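Local coordinates for protein Cys-Gly metallodipeptidase DUG1 (Saccharomyces cerevisiae, PDB 4G1P) that hydrolyses dipeptides, with high specificity for Cys-Gly, as a two-zinc peptidase and as the catalytic component of the glutathione-degrading complex, at residues 442-445 with 446-449. Residues are numbered along the deposited sequence; the frame is centred on the assembly and turned at random.
Sequences MGRG and DDGA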
ATOM      1  N   MET A 442      -5.044  30.379  10.607  1.00 19.10           N
ATOM      2  CA  MET A 442      -3.740  30.991  10.697  1.00 16.78           C
ATOM      3  C   MET A 442      -3.060  30.982   9.346  1.00 20.75           C
ATOM      4  O   MET A 442      -2.677  32.035   8.832  1.00 23.50           O
ATOM      5  CB  MET A 442      -2.862  30.280  11.713  1.00 16.90           C
ATOM      6  CG  MET A 442      -1.434  30.784  11.720  1.00 13.28           C
ATOM      7  SD  MET A 442      -0.678  30.458  13.302  1.00 15.10           S
ATOM      8  CE  MET A 442      -1.125  31.937  14.222  1.00 12.11           C
ATOM      9  N   GLY A 443      -2.910  29.795   8.770  1.00 15.64           N
ATOM     10  CA  GLY A 443      -2.081  29.649   7.588  1.00 17.76           C
ATOM     11  C   GLY A 443      -2.730  29.889   6.234  1.00 21.67           C
ATOM     12  O   GLY A 443      -3.905  30.275   6.130  1.00 19.12           O
ATOM     13  N   ARG A 444      -1.937  29.648   5.189  1.00 20.22           N
ATOM     14  CA  ARG A 444      -2.374  29.824   3.810  1.00 20.87           C
ATOM     15  C   ARG A 444      -2.870  28.514   3.224  1.00 22.76           C
ATOM     16  O   ARG A 444      -2.633  27.447   3.784  1.00 22.03           O
ATOM     17  CB  ARG A 444      -1.239  30.377   2.958  1.00 20.39           C
ATOM     18  CG  ARG A 444      -0.500  31.529   3.609  1.00 20.45           C
ATOM     19  CD  ARG A 444       0.438  32.172   2.625  1.00 22.16           C
ATOM     20  NE  ARG A 444       1.240  33.226   3.238  1.00 24.26           N
ATOM     21  CZ  ARG A 444       2.279  33.803   2.641  1.00 29.46           C
ATOM     22  NH1 ARG A 444       2.637  33.418   1.417  1.00 29.38           N
ATOM     23  NH2 ARG A 444       2.966  34.753   3.267  1.00 28.88           N
ATOM     24  N   GLY A 445      -3.558  28.597   2.090  1.00 24.08           N
ATOM     25  CA  GLY A 445      -4.179  27.427   1.497  1.00 21.09           C
ATOM     26  C   GLY A 445      -3.212  26.528   0.755  1.00 22.76           C
ATOM     27  O   GLY A 445      -3.616  25.511   0.194  1.00 23.41           O
ATOM     28  N   ASP A 446      -1.938  26.912   0.730  1.00 21.23           N
ATOM     29  CA  ASP A 446      -0.914  26.108   0.081  1.00 20.44           C
ATOM     30  C   ASP A 446       0.112  25.615   1.091  1.00 20.05           C
ATOM     31  O   ASP A 446       1.259  25.355   0.748  1.00 22.84           O
ATOM     32  CB  ASP A 446      -0.237  26.890  -1.047  1.00 21.67           C
ATOM     33  CG  ASP A 446       0.677  28.012  -0.544  1.00 21.33           C
ATOM     34  OD1 ASP A 446       0.614  28.375   0.646  1.00 21.82           O
ATOM     35  OD2 ASP A 446       1.453  28.549  -1.364  1.00 20.31           O
ATOM     36  N   ASP A 447      -0.311  25.500   2.340  1.00 16.34           N
ATOM     37  CA  ASP A 447       0.586  25.114   3.416  1.00 19.57           C
ATOM     38  C   ASP A 447       0.999  23.636   3.324  1.00 18.87           C
ATOM     39  O   ASP A 447       1.972  23.205   3.932  1.00 17.12           O
ATOM     40  CB  ASP A 447      -0.053  25.456   4.776  1.00 18.40           C
ATOM     41  CG  ASP A 447       0.096  26.931   5.130  1.00 18.77           C
ATOM     42  OD1 ASP A 447       0.537  27.697   4.260  1.00 16.94           O
ATOM     43  OD2 ASP A 447      -0.216  27.333   6.271  1.00 19.23           O
ATOM     44  N   GLY A 448       0.259  22.863   2.542  1.00 20.35           N
ATOM     45  CA  GLY A 448       0.590  21.472   2.335  1.00 18.13           C
ATOM     46  C   GLY A 448       0.145  20.561   3.466  1.00 20.78           C
ATOM     47  O   GLY A 448       0.772  19.535   3.704  1.00 22.28           O
ATOM     48  N   ALA A 449      -0.925  20.915   4.169  1.00 18.45           N
ATOM     49  CA  ALA A 449      -1.442  20.013   5.191  1.00 19.19           C
ATOM     50  C   ALA A 449      -1.778  18.648   4.577  1.00 20.54           C
ATOM     51  O   ALA A 449      -2.310  18.571   3.470  1.00 17.83           O
ATOM     52  CB  ALA A 449      -2.656  20.612   5.880  1.00 15.50           C
TER
HETATM   53  O   HOH W   1       2.425  30.738  -0.268  1.00 22.63           O
HETATM   54  O   HOH W   2      -2.347  23.015   1.119  1.00 23.46           O
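Asp447 turns its carboxylate back over the chain that leads into it, and Asp447 OD2 accepts a weak, bent hydrogen bond from Arg444 N, 3.1 Å long with an angle of 130° at the hydrogen. A second weak bond, from Asp447 N to Arg444 O (3.4 Å), closes the type I beta turn from Arg444 to Asp447, so the two residues are joined in both directions. The aspartate's reach comes from its first torsion (chi1 -80°), which sets CG beside its own backbone N and opposite the carbonyl carbon. Its two oxygens are gripped further: OD1 by a salt bridge to Lys455, OD2 by the hydroxyl of Thr136. Lys455 also pairs with Asp446 OD1, and one lysine thus ties together neighbouring carboxylates, which probably offsets their mutual repulsion.

Arg444 and Asp446 make no direct salt bridge; water 1 spans them, accepting from Arg444 NH1 and donating to Asp446 OD2 at 2.6 Å. The arginine runs extended from CG to NE, carrying its guanidinium to Asp457, Ser459 and Asn460. Its root does the packing, with Arg444 CB 3.5 Å from Asp447 OD1 and 3.6 Å from Asp446 OD1. A CB on Gly443 would point toward the Asp447 carboxylate, which is consistent with glycine here. Water 2 bridges from the turn to the residue after it, donating to Gly445 O and accepting from Gly448 N, and the positive phi of Gly448 (80°) favours glycine.

The loop follows strand 437-439 of the catalytic domain and runs on to His450, a zinc ligand. With its side chain about 10 Å from a bound zinc ion, Asp447 is no ligand; held mainly by the lysine and threonine and more weakly by the backbone N-H, its carboxylate is probably ionised, consistent with steadying the turn ahead of the metal-binding histidine.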